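Beta-lactamase II (Erythrobacter litoralis, PDB 6V72) probably hydrolyses the amide bond of beta-lactam antibiotics to give substituted beta-amino acids, using zinc as its cofactor in the periplasm. Local coordinates at residues Leu158-Gly163 and Asp168-Gly173; Gly53-Asn58 and Met83-Pro88; Ala15-Ile20 and Ser227-Arg232; Glu72-Ile77 and Met105-Gly110. All blocks are in the same frame, centred on the assembly; numbering follows the deposited sequence.

Contact 1 (Leu158-Gly163 and Asp168-Gly173)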
loop_
_atom_site.group_PDB
_atom_site.type_symbol
_atom_site.label_atom_id
_atom_site.label_comp_id
_atom_site.label_asym_id
_atom_site.label_seq_id
_atom_site.Cartn_x
_atom_site.Cartn_y
_atom_site.Cartn_z
ATOM N N LEU A 158 14.192 -23.160 -7.292
ATOM C CA LEU A 158 13.999 -21.734 -7.555
ATOM C C LEU A 158 13.072 -21.525 -8.746
ATOM O O LEU A 158 13.279 -22.127 -9.803
ATOM C CB LEU A 158 15.338 -21.076 -7.866
ATOM C CG LEU A 158 16.259 -20.694 -6.726
ATOM C CD1 LEU A 158 16.349 -21.728 -5.657
ATOM C CD2 LEU A 158 17.614 -20.434 -7.359
ATOM N N TYR A 159 12.084 -20.642 -8.586
ATOM C CA TYR A 159 11.051 -20.437 -9.593
ATOM C C TYR A 159 10.794 -18.947 -9.785
ATOM O O TYR A 159 10.494 -18.232 -8.818
ATOM C CB TYR A 159 9.746 -21.141 -9.179
ATOM C CG TYR A 159 8.674 -21.006 -10.235
ATOM C CD1 TYR A 159 8.766 -21.693 -11.436
ATOM C CD2 TYR A 159 7.571 -20.177 -10.034
ATOM C CE1 TYR A 159 7.790 -21.560 -12.406
ATOM C CE2 TYR A 159 6.602 -20.035 -10.984
ATOM C CZ TYR A 159 6.701 -20.724 -12.170
ATOM O OH TYR A 159 5.702 -20.581 -13.131
ATOM N N TYR A 160 10.884 -18.490 -11.034
ATOM C CA TYR A 160 10.552 -17.109 -11.370
ATOM C C TYR A 160 9.132 -17.099 -11.903
ATOM O O TYR A 160 8.892 -17.648 -12.992
ATOM C CB TYR A 160 11.514 -16.550 -12.425
ATOM C CG TYR A 160 11.088 -15.190 -12.928
ATOM C CD1 TYR A 160 10.818 -14.147 -12.039
ATOM C CD2 TYR A 160 10.931 -14.953 -14.284
ATOM C CE1 TYR A 160 10.426 -12.913 -12.492
ATOM C CE2 TYR A 160 10.527 -13.708 -14.742
ATOM C CZ TYR A 160 10.273 -12.693 -13.836
ATOM O OH TYR A 160 9.866 -11.442 -14.280
ATOM N N PRO A 161 8.160 -16.516 -11.185
ATOM C CA PRO A 161 6.757 -16.596 -11.615
ATOM C C PRO A 161 6.340 -15.505 -12.578
ATOM O O PRO A 161 5.223 -15.575 -13.107
ATOM C CB PRO A 161 5.995 -16.447 -10.294
ATOM C CG PRO A 161 6.856 -15.445 -9.502
ATOM C CD PRO A 161 8.299 -15.901 -9.844
ATOM N N GLY A 162 7.178 -14.504 -12.812
ATOM C CA GLY A 162 6.776 -13.304 -13.516
ATOM C C GLY A 162 6.717 -12.119 -12.573
ATOM O O GLY A 162 6.856 -12.244 -11.355
ATOM N N GLY A 163 6.467 -10.950 -13.162
ATOM C CA GLY A 163 6.427 -9.727 -12.376
ATOM C C GLY A 163 5.245 -9.691 -11.421
ATOM O O GLY A 163 4.145 -10.151 -11.731
ATOM N N ASP A 168 11.207 -8.533 -10.961
ATOM C CA ASP A 168 12.110 -9.672 -10.979
ATOM C C ASP A 168 12.016 -10.514 -9.705
ATOM O O ASP A 168 12.923 -11.306 -9.426
ATOM C CB ASP A 168 13.536 -9.179 -11.218
ATOM C CG ASP A 168 13.658 -8.297 -12.491
ATOM O OD1 ASP A 168 13.174 -8.702 -13.586
ATOM O OD2 ASP A 168 14.222 -7.183 -12.391
ATOM N N ASN A 169 10.927 -10.395 -8.941
ATOM C CA ASN A 169 10.799 -11.214 -7.736
ATOM C C ASN A 169 10.810 -12.704 -8.061
ATOM O O ASN A 169 10.260 -13.135 -9.077
ATOM C CB ASN A 169 9.528 -10.828 -6.938
ATOM C CG ASN A 169 8.231 -10.783 -7.757
ATOM O OD1 ASN A 169 8.083 -11.432 -8.801
ATOM N ND2 ASN A 169 7.274 -10.050 -7.239
ATOM N N ILE A 170 11.473 -13.496 -7.205
ATOM C CA ILE A 170 11.492 -14.945 -7.378
ATOM C C ILE A 170 10.978 -15.634 -6.115
ATOM O O ILE A 170 10.761 -15.016 -5.076
ATOM C CB ILE A 170 12.885 -15.480 -7.773
ATOM C CG1 ILE A 170 13.900 -15.228 -6.649
ATOM C CG2 ILE A 170 13.349 -14.847 -9.104
ATOM C CD1 ILE A 170 15.280 -15.899 -6.919
ATOM N N THR A 171 10.754 -16.941 -6.237
ATOM C CA THR A 171 10.210 -17.761 -5.159
ATOM C C THR A 171 11.037 -19.034 -5.045
ATOM O O THR A 171 11.778 -19.402 -5.965
ATOM C CB THR A 171 8.741 -18.116 -5.413
ATOM O OG1 THR A 171 8.647 -18.921 -6.597
ATOM C CG2 THR A 171 7.895 -16.847 -5.588
ATOM N N VAL A 172 10.933 -19.713 -3.896
ATOM C CA VAL A 172 11.640 -20.977 -3.711
ATOM C C VAL A 172 10.711 -21.984 -3.052
ATOM O O VAL A 172 9.784 -21.628 -2.321
ATOM C CB VAL A 172 12.947 -20.807 -2.900
ATOM C CG1 VAL A 172 13.854 -19.764 -3.553
ATOM C CG2 VAL A 172 12.615 -20.404 -1.475
ATOM N N GLY A 173 10.959 -23.260 -3.315
ATOM C CA GLY A 173 10.145 -24.299 -2.731
ATOM C C GLY A 173 10.998 -25.477 -2.308
ATOM O O GLY A 173 12.112 -25.686 -2.803
HETATM O O HOH W 1 12.180 -10.110 -15.594
#
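Y159 and T171 face each other as an antiparallel hydrogen-bonded pair in the beta hairpin of strands 157-159 and 171-174, part of the four-stranded sheet of this metallo-beta-lactamase sandwich. Y159 N reaches T171 O at 2.9 Å in a nearly straight bond (167° at the hydrogen). Y159 O is gripped twice by T171, from N at 2.9 Å and from OG1 at 3.0 Å. A chi1 of 64° sets that hydroxyl between the backbone N and carbonyl carbon of T171, and it approaches Y159 O tilted from the carbonyl plane. The same OG1 lies in plane at the edge of the Y159 ring. Both side chains leave the sheet side by side toward helix 205-215, where Y159 meets N211 and A215 and T171 meets F212. On the other face L158 CD1 lies 3.8 Å from V172 CG1, the two branches running alongside each other.

Past the paired residues the Y160 ring lies against the second segment. Its CG is anti to the backbone N (chi1 172°), which swings the ring across toward N169 and D168. The CD1 edge points in plane at N169 O, 3.2 Å away, a buried carbonyl oxygen without a hydrogen-bonding partner in the model. G162 N lies over one face of the Y160 ring, 3.5 Å above its plane. The hairpin loop between the segments supplies H165, a zinc ligand in another structure of this enzyme. Y160 OH is bonded to R167 O within that loop; in addition, a water donates to Y160 OH at 3.0 Å and to D168 OD1 at 2.6 Å.

Contact 2 (Gly53-Asn58 and Met83-Pro88). With EDO (1,2-ethanediol), chain K.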
loop_
_atom_site.group_PDB
_atom_site.type_symbol
_atom_site.label_atom_id
_atom_site.label_comp_id
_atom_site.label_asym_id
_atom_site.label_seq_id
_atom_site.Cartn_x
_atom_site.Cartn_y
_atom_site.Cartn_z
ATOM N N GLY A 53 13.055 -15.040 6.371
ATOM C CA GLY A 53 13.725 -15.798 5.343
ATOM C C GLY A 53 13.967 -17.217 5.819
ATOM O O GLY A 53 13.410 -17.615 6.848
ATOM N N LEU A 54 14.779 -17.998 5.098
ATOM C CA LEU A 54 14.979 -19.401 5.448
ATOM C C LEU A 54 16.455 -19.709 5.606
ATOM O O LEU A 54 17.315 -19.035 5.043
ATOM C CB LEU A 54 14.404 -20.362 4.387
ATOM C CG LEU A 54 12.938 -20.184 3.978
ATOM C CD1 LEU A 54 12.581 -21.141 2.854
ATOM C CD2 LEU A 54 12.057 -20.401 5.188
ATOM N N LEU A 55 16.726 -20.738 6.404
ATOM C CA LEU A 55 18.051 -21.330 6.506
ATOM C C LEU A 55 17.851 -22.833 6.372
ATOM O O LEU A 55 17.152 -23.441 7.193
ATOM C CB LEU A 55 18.709 -20.936 7.834
ATOM C CG LEU A 55 20.164 -21.250 8.066
ATOM C CD1 LEU A 55 21.095 -20.442 7.163
ATOM C CD2 LEU A 55 20.447 -20.936 9.533
ATOM N N VAL A 56 18.395 -23.426 5.309
ATOM C CA VAL A 56 18.082 -24.802 4.930
ATOM C C VAL A 56 19.351 -25.634 5.007
ATOM O O VAL A 56 20.351 -25.310 4.358
ATOM C CB VAL A 56 17.474 -24.868 3.513
ATOM C CG1 VAL A 56 17.203 -26.330 3.107
ATOM C CG2 VAL A 56 16.209 -24.027 3.451
ATOM N N VAL A 57 19.291 -26.732 5.764
ATOM C CA VAL A 57 20.427 -27.635 5.900
ATOM C C VAL A 57 20.596 -28.474 4.640
ATOM O O VAL A 57 19.636 -29.041 4.106
ATOM C CB VAL A 57 20.243 -28.537 7.127
ATOM C CG1 VAL A 57 21.326 -29.638 7.145
ATOM C CG2 VAL A 57 20.260 -27.704 8.415
ATOM N N ASN A 58 21.839 -28.586 4.179
ATOM C CA ASN A 58 22.204 -29.559 3.148
ATOM C C ASN A 58 23.537 -30.171 3.563
ATOM O O ASN A 58 24.585 -29.543 3.389
ATOM C CB ASN A 58 22.306 -28.911 1.776
ATOM C CG ASN A 58 22.702 -29.906 0.692
ATOM O OD1 ASN A 58 23.316 -30.938 0.973
ATOM N ND2 ASN A 58 22.358 -29.599 -0.553
HETATM N N MSE A 83 28.280 -21.296 14.283
HETATM C CA MSE A 83 28.593 -21.595 15.676
HETATM C C MSE A 83 27.668 -22.600 16.306
HETATM O O MSE A 83 28.115 -23.492 17.037
HETATM C CB MSE A 83 28.574 -20.343 16.541
HETATM C CG MSE A 83 29.169 -20.644 17.899
HETATM SE SE MSE A 83 29.054 -19.206 19.179
HETATM C CE MSE A 83 27.230 -18.659 19.033
ATOM N N VAL A 84 26.372 -22.446 16.065
ATOM C CA VAL A 84 25.392 -23.269 16.758
ATOM C C VAL A 84 25.121 -24.532 15.952
ATOM O O VAL A 84 25.361 -25.645 16.431
ATOM C CB VAL A 84 24.103 -22.478 17.036
ATOM C CG1 VAL A 84 23.074 -23.369 17.682
ATOM C CG2 VAL A 84 24.410 -21.284 17.933
ATOM N N LEU A 85 24.643 -24.383 14.716
ATOM C CA LEU A 85 24.353 -25.563 13.906
ATOM C C LEU A 85 25.605 -26.308 13.481
ATOM O O LEU A 85 25.517 -27.494 13.152
ATOM C CB LEU A 85 23.586 -25.172 12.639
ATOM C CG LEU A 85 22.275 -24.430 12.825
ATOM C CD1 LEU A 85 21.617 -24.319 11.463
ATOM C CD2 LEU A 85 21.387 -25.170 13.825
ATOM N N ALA A 86 26.748 -25.632 13.457
ATOM C CA ALA A 86 28.000 -26.158 12.900
ATOM C C ALA A 86 27.804 -26.607 11.458
ATOM O O ALA A 86 28.346 -27.623 11.008
ATOM C CB ALA A 86 28.589 -27.285 13.769
ATOM N N LYS A 87 27.021 -25.815 10.729
ATOM C CA LYS A 87 26.741 -26.046 9.314
ATOM C C LYS A 87 26.796 -24.686 8.639
ATOM O O LYS A 87 25.768 -24.043 8.408
ATOM C CB LYS A 87 25.382 -26.725 9.124
ATOM C CG LYS A 87 25.375 -28.154 9.659
ATOM C CD LYS A 87 24.029 -28.793 9.501
ATOM C CE LYS A 87 24.063 -30.223 9.996
ATOM N NZ LYS A 87 24.222 -30.253 11.463
ATOM N N PRO A 88 27.998 -24.195 8.341
ATOM C CA PRO A 88 28.126 -22.814 7.851
ATOM C C PRO A 88 27.354 -22.578 6.562
ATOM O O PRO A 88 27.183 -23.470 5.727
ATOM C CB PRO A 88 29.631 -22.657 7.625
ATOM C CG PRO A 88 30.252 -23.678 8.532
ATOM C CD PRO A 88 29.303 -24.834 8.586
HETATM C C1 EDO K . 16.285 -29.853 5.008
HETATM O O1 EDO K . 17.508 -30.561 5.275
HETATM C C2 EDO K . 16.068 -29.744 3.499
HETATM O O2 EDO K . 15.996 -31.047 2.913
#
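V57, whose side chain packs on K87, offers its backbone O to the hydroxyl O1 of a 1,2-ethanediol molecule at 2.9 Å. The diol probably comes from the crystallisation liquor; its C2 also rests 3.6 Å from V56 CG1, so it sits on the side of the strand turned away from segment 83-88. On the near side the contact is wholly apolar across the two segments. V57 CG1 meets K87 CD at 3.7 Å and CE at 4.0 Å, so the middle of the lysine chain, not its charged end, lies obliquely across the valine. K87 runs extended from CB to CE and then turns at its last torsion (chi4 69°), which brings NZ back over its own segment to L85 O, a long, weak hydrogen bond of 3.5 Å. Deeper in, L55 and L85 reach toward each other tip to tip, CD2 of the former 4.1 Å from CD1 of the latter. L55 CG stands anti to the backbone N (chi1 -170°), directing its methyls at the turn, and W80 of helix 71-84 touches both leucines. The backbone turns at A86, the first residue to leave helical angles, with positive phi. The chain then enters strand 89-93, parallel to strand 61-65 and next to it in the nine-stranded sheet: strand 61-65, helix 71-84 and strand 89-93 make a beta-alpha-beta crossover of the metallo-beta-lactamase fold.

Contact 3 (Ala15-Ile20 and Ser227-Arg232). With FMT (formic acid), chain J.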
loop_
_atom_site.group_PDB
_atom_site.type_symbol
_atom_site.label_atom_id
_atom_site.label_comp_id
_atom_site.label_asym_id
_atom_site.label_seq_id
_atom_site.Cartn_x
_atom_site.Cartn_y
_atom_site.Cartn_z
ATOM N N ALA A 15 3.711 -15.031 20.077
ATOM C CA ALA A 15 3.009 -15.814 21.092
ATOM C C ALA A 15 2.506 -17.146 20.543
ATOM O O ALA A 15 2.426 -18.130 21.286
ATOM C CB ALA A 15 1.848 -15.004 21.667
ATOM N N ASP A 16 2.176 -17.199 19.249
ATOM C CA ASP A 16 1.653 -18.425 18.649
ATOM C C ASP A 16 2.661 -19.569 18.677
ATOM O O ASP A 16 2.271 -20.729 18.842
ATOM C CB ASP A 16 1.250 -18.173 17.195
ATOM C CG ASP A 16 0.252 -17.053 17.046
ATOM O OD1 ASP A 16 -0.241 -16.854 15.917
ATOM O OD2 ASP A 16 -0.042 -16.372 18.048
ATOM N N ARG A 17 3.945 -19.271 18.508
ATOM C CA ARG A 17 4.910 -20.234 18.000
ATOM C C ARG A 17 6.056 -20.452 18.984
ATOM O O ARG A 17 6.207 -19.733 19.978
ATOM C CB ARG A 17 5.450 -19.763 16.643
ATOM C CG ARG A 17 4.341 -19.483 15.630
ATOM C CD ARG A 17 4.832 -18.638 14.465
ATOM N NE ARG A 17 4.803 -17.213 14.779
ATOM C CZ ARG A 17 5.618 -16.307 14.244
ATOM N NH1 ARG A 17 6.539 -16.675 13.357
ATOM N NH2 ARG A 17 5.515 -15.032 14.601
ATOM N N ASP A 18 6.871 -21.467 18.685
ATOM C CA ASP A 18 8.026 -21.833 19.501
ATOM C C ASP A 18 9.266 -21.203 18.874
ATOM O O ASP A 18 9.764 -21.673 17.845
ATOM C CB ASP A 18 8.171 -23.350 19.607
ATOM C CG ASP A 18 9.398 -23.769 20.410
ATOM O OD1 ASP A 18 9.418 -23.530 21.640
ATOM O OD2 ASP A 18 10.340 -24.337 19.814
ATOM N N ILE A 19 9.763 -20.145 19.503
ATOM C CA ILE A 19 10.805 -19.302 18.934
ATOM C C ILE A 19 12.081 -19.468 19.742
ATOM O O ILE A 19 12.058 -19.425 20.981
ATOM C CB ILE A 19 10.373 -17.828 18.913
ATOM C CG1 ILE A 19 9.154 -17.635 18.005
ATOM C CG2 ILE A 19 11.524 -16.962 18.536
ATOM C CD1 ILE A 19 9.434 -17.798 16.563
ATOM N N ILE A 20 13.187 -19.656 19.039
ATOM C CA ILE A 20 14.524 -19.655 19.614
ATOM C C ILE A 20 15.164 -18.328 19.255
ATOM O O ILE A 20 15.132 -17.917 18.091
ATOM C CB ILE A 20 15.355 -20.821 19.062
ATOM C CG1 ILE A 20 14.685 -22.140 19.433
ATOM C CG2 ILE A 20 16.776 -20.752 19.592
ATOM C CD1 ILE A 20 15.296 -23.312 18.766
ATOM N N SER A 227 4.845 -11.963 6.841
ATOM C CA SER A 227 3.794 -12.558 7.647
ATOM C C SER A 227 4.239 -13.959 8.041
ATOM O O SER A 227 5.074 -14.559 7.365
ATOM C CB SER A 227 2.460 -12.622 6.885
ATOM O OG SER A 227 1.953 -11.329 6.628
ATOM N N PRO A 228 3.711 -14.494 9.136
ATOM C CA PRO A 228 4.099 -15.860 9.558
ATOM C C PRO A 228 3.544 -16.932 8.633
ATOM O O PRO A 228 2.603 -16.691 7.860
ATOM C CB PRO A 228 3.510 -15.977 10.974
ATOM C CG PRO A 228 2.570 -14.859 11.111
ATOM C CD PRO A 228 2.938 -13.783 10.164
ATOM N N PRO A 229 4.110 -18.139 8.674
ATOM C CA PRO A 229 3.665 -19.196 7.758
ATOM C C PRO A 229 2.228 -19.598 8.022
ATOM O O PRO A 229 1.744 -19.595 9.158
ATOM C CB PRO A 229 4.605 -20.369 8.051
ATOM C CG PRO A 229 5.661 -19.854 8.929
ATOM C CD PRO A 229 5.226 -18.564 9.531
ATOM N N GLU A 230 1.561 -20.000 6.953
ATOM C CA GLU A 230 0.195 -20.478 7.071
ATOM C C GLU A 230 -0.045 -21.441 5.922
ATOM O O GLU A 230 0.904 -22.008 5.370
ATOM C CB GLU A 230 -0.775 -19.286 7.110
ATOM C CG GLU A 230 -0.782 -18.449 5.846
ATOM C CD GLU A 230 -1.885 -17.406 5.877
ATOM O OE1 GLU A 230 -3.070 -17.779 5.744
ATOM O OE2 GLU A 230 -1.565 -16.215 6.055
ATOM N N GLY A 231 -1.305 -21.655 5.569
ATOM C CA GLY A 231 -1.658 -22.545 4.491
ATOM C C GLY A 231 -1.885 -21.818 3.181
ATOM O O GLY A 231 -1.533 -20.643 3.011
ATOM N N ARG A 232 -2.512 -22.525 2.240
ATOM C CA ARG A 232 -2.655 -21.967 0.901
ATOM C C ARG A 232 -3.672 -20.835 0.824
ATOM O O ARG A 232 -3.773 -20.196 -0.228
ATOM C CB ARG A 232 -2.991 -23.075 -0.096
ATOM C CG ARG A 232 -1.875 -24.099 -0.229
ATOM C CD ARG A 232 -2.099 -25.072 -1.367
ATOM N NE ARG A 232 -1.933 -24.537 -2.719
ATOM C CZ ARG A 232 -0.794 -24.570 -3.399
ATOM N NH1 ARG A 232 -0.747 -24.109 -4.650
ATOM N NH2 ARG A 232 0.307 -25.051 -2.824
HETATM C C FMT J . 6.422 -13.971 11.152
HETATM O O1 FMT J . 6.384 -13.066 10.325
HETATM O O2 FMT J . 7.450 -14.516 11.543
#
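R17 is the residue of segment 15-20 that reaches P228 and P229, although the nearest CA atoms of the two segments, in R17 and P228, are 9.5 Å apart. Its CG is anti to the carbonyl carbon, and a bend at chi3 (-84°) turns the guanidinium so that one face looks at the P228 ring. P228 CB stands over the centre of that face, 3.9 Å from R17 CZ, and the two side chains cross at about a right angle. P229 takes a smaller share: its CD comes within 4.5 Å of R17 NH1, obliquely to the guanidinium. The packing therefore sets the flat group of the arginine against proline CH groups, while NH1 and NH2 each have a polar partner. R17 NH2 is hydrogen-bonded to Q13 O, at the preceding helix 10-14. R17 NH1 donates to O2 of a bound formic acid at 3.0 Å (148° at the hydrogen), the acceptor lying near the guanidinium plane. The formic acid, probably from the crystallisation liquor, also fills the angle between the arginine and the proline: its carbon is 3.5 Å from P228 CB, and N52 ND2 and T38 OG1 are also hydrogen-bonded to it. The contact thus lies at the surface where the linker from helix 10-14, which runs on into strand 20-22 beside strand 25-29, passes the loop that follows H226, a residue that binds zinc in another structure of this enzyme, and leads to helix 233-243, with P229 resting on M36 of strand 34-41.

Contact 4 (Glu72-Ile77 and Met105-Gly110). With CA (calcium ion), chain C.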
loop_
_atom_site.group_PDB
_atom_site.type_symbol
_atom_site.label_atom_id
_atom_site.label_comp_id
_atom_site.label_asym_id
_atom_site.label_seq_id
_atom_site.Cartn_x
_atom_site.Cartn_y
_atom_site.Cartn_z
ATOM N N GLU A 72 23.952 -6.216 10.701
ATOM C CA GLU A 72 24.243 -6.829 11.997
ATOM C C GLU A 72 23.374 -8.059 12.232
ATOM O O GLU A 72 23.838 -9.075 12.768
ATOM C CB GLU A 72 24.033 -5.820 13.127
ATOM C CG GLU A 72 24.989 -4.660 13.080
ATOM C CD GLU A 72 26.427 -5.132 13.095
ATOM O OE1 GLU A 72 26.800 -5.874 14.037
ATOM O OE2 GLU A 72 27.159 -4.800 12.143
ATOM N N GLN A 73 22.109 -7.988 11.828
ATOM C CA GLN A 73 21.257 -9.154 11.991
ATOM C C GLN A 73 21.690 -10.270 11.055
ATOM O O GLN A 73 21.631 -11.455 11.415
ATOM C CB GLN A 73 19.797 -8.785 11.726
ATOM C CG GLN A 73 19.152 -7.911 12.790
ATOM C CD GLN A 73 17.925 -7.194 12.250
ATOM O OE1 GLN A 73 17.647 -7.230 11.049
ATOM N NE2 GLN A 73 17.172 -6.555 13.139
ATOM N N THR A 74 22.073 -9.915 9.830
ATOM C CA THR A 74 22.488 -10.939 8.885
ATOM C C THR A 74 23.743 -11.641 9.388
ATOM O O THR A 74 23.870 -12.867 9.279
ATOM C CB THR A 74 22.696 -10.309 7.506
ATOM O OG1 THR A 74 21.448 -9.733 7.085
ATOM C CG2 THR A 74 23.098 -11.349 6.481
ATOM N N GLU A 75 24.652 -10.882 10.000
ATOM C CA GLU A 75 25.831 -11.489 10.617
ATOM C C GLU A 75 25.425 -12.492 11.696
ATOM O O GLU A 75 26.068 -13.544 11.859
ATOM C CB GLU A 75 26.734 -10.389 11.214
ATOM C CG GLU A 75 27.426 -9.537 10.173
ATOM C CD GLU A 75 27.954 -8.206 10.720
ATOM O OE1 GLU A 75 27.897 -7.975 11.942
ATOM O OE2 GLU A 75 28.397 -7.372 9.916
ATOM N N GLN A 76 24.354 -12.196 12.437
ATOM C CA GLN A 76 23.922 -13.130 13.472
ATOM C C GLN A 76 23.376 -14.417 12.875
ATOM O O GLN A 76 23.599 -15.495 13.429
ATOM C CB GLN A 76 22.899 -12.469 14.395
ATOM C CG GLN A 76 23.567 -11.400 15.246
ATOM C CD GLN A 76 22.633 -10.676 16.188
ATOM O OE1 GLN A 76 21.428 -10.612 15.967
ATOM N NE2 GLN A 76 23.205 -10.110 17.262
ATOM N N ILE A 77 22.665 -14.339 11.737
ATOM C CA ILE A 77 22.206 -15.566 11.086
ATOM C C ILE A 77 23.395 -16.414 10.667
ATOM O O ILE A 77 23.419 -17.633 10.880
ATOM C CB ILE A 77 21.305 -15.243 9.879
ATOM C CG1 ILE A 77 20.069 -14.473 10.310
ATOM C CG2 ILE A 77 20.868 -16.526 9.187
ATOM C CD1 ILE A 77 19.301 -13.868 9.121
HETATM N N MSE A 105 23.491 -7.629 2.137
HETATM C CA MSE A 105 24.396 -8.233 1.150
HETATM C C MSE A 105 25.873 -8.100 1.461
HETATM O O MSE A 105 26.630 -9.044 1.245
HETATM C CB MSE A 105 24.157 -7.706 -0.267
HETATM C CG MSE A 105 22.944 -8.327 -0.891
HETATM SE SE MSE A 105 23.388 -10.098 -1.626
HETATM C CE MSE A 105 25.192 -9.827 -1.932
ATOM N N ALA A 106 26.282 -6.932 1.957
ATOM C CA ALA A 106 27.680 -6.733 2.333
ATOM C C ALA A 106 28.114 -7.730 3.396
ATOM O O ALA A 106 29.260 -8.212 3.382
ATOM C CB ALA A 106 27.890 -5.300 2.821
ATOM N N ALA A 107 27.221 -8.037 4.340
ATOM C CA ALA A 107 27.547 -9.022 5.367
ATOM C C ALA A 107 27.793 -10.388 4.743
ATOM O O ALA A 107 28.721 -11.095 5.134
ATOM C CB ALA A 107 26.421 -9.104 6.406
ATOM N N LEU A 108 26.980 -10.776 3.757
ATOM C CA LEU A 108 27.210 -12.073 3.139
ATOM C C LEU A 108 28.546 -12.104 2.410
ATOM O O LEU A 108 29.279 -13.097 2.475
ATOM C CB LEU A 108 26.066 -12.402 2.181
ATOM C CG LEU A 108 24.685 -12.462 2.811
ATOM C CD1 LEU A 108 23.677 -12.850 1.739
ATOM C CD2 LEU A 108 24.684 -13.464 3.969
ATOM N N HIS A 109 28.882 -11.029 1.712
ATOM C CA HIS A 109 30.146 -11.037 0.990
ATOM C C HIS A 109 31.335 -10.970 1.931
ATOM O O HIS A 109 32.362 -11.602 1.667
ATOM C CB HIS A 109 30.161 -9.899 -0.004
ATOM C CG HIS A 109 29.191 -10.111 -1.119
ATOM N ND1 HIS A 109 28.815 -9.106 -1.974
ATOM C CD2 HIS A 109 28.511 -11.220 -1.508
ATOM C CE1 HIS A 109 27.973 -9.585 -2.869
ATOM N NE2 HIS A 109 27.765 -10.866 -2.606
ATOM N N GLY A 110 31.198 -10.250 3.044
ATOM C CA GLY A 110 32.252 -10.275 4.040
ATOM C C GLY A 110 32.507 -11.667 4.579
ATOM O O GLY A 110 33.626 -11.983 4.993
HETATM CA CA CA C . 28.186 -7.799 14.286
HETATM O O HOH W 2 26.161 -9.053 14.416
HETATM O O HOH W 3 29.606 -9.614 13.984
#
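A107 and L108 carry the approach of helix 105-110 to T74 and E75 of helix 71-84. The A107 methyl comes first: its CB points at the other helix and touches two side chains, E75 CG at 3.9 Å and T74 CG2 at 4.0 Å. With so small a residue at this point, the axes of the two short helical segments come within 8.5 Å while crossing at -41°. L108 follows, passing T74 at about a right angle and bringing CD2 to 3.6 Å from T74 CG2. T74 CG2 lies anti to its own backbone N and OG1 beside it (chi1 -60°), which directs the methyl at L108, while OG1 is hydrogen-bonded to T70 O, just before the helix begins. E75, beyond its apolar CG, extends outward to a calcium ion, bound by E75 OE1 and by E72 OE1, each at 2.4 Å, with two waters at 2.4 and 2.3 Å; one of these also donates to E72 O. The acidic ends thus meet the metal on the outer side. Inward, L108 rests on L64 of strand 61-65 and T115 of strand 114-117, and I77 of helix 71-84 also touches L64, so both helices pack against the nine-stranded sheet.

Overall arrangement
Contacts 2 and 4 share helix 71-84 on one face of the nine-stranded sheet, their centres 14 Å apart; along the chain their segments alternate. Contact 1 comes later, in the hairpin of the four-stranded sheet, with its centre about 23 Å from each of those two. Contact 3 spans nearly the whole chain, bringing the N-terminal linker to the loop after H226, so that the other three lie between its segments in sequence; its centre is 19 to 24 Å from theirs. Together they sample both sheets of the sandwich. Contact 1 flanks H165 and contact 3 directly follows H226 in sequence, both zinc-binding in another structure of this enzyme, whereas contact 4 carries a peripheral calcium.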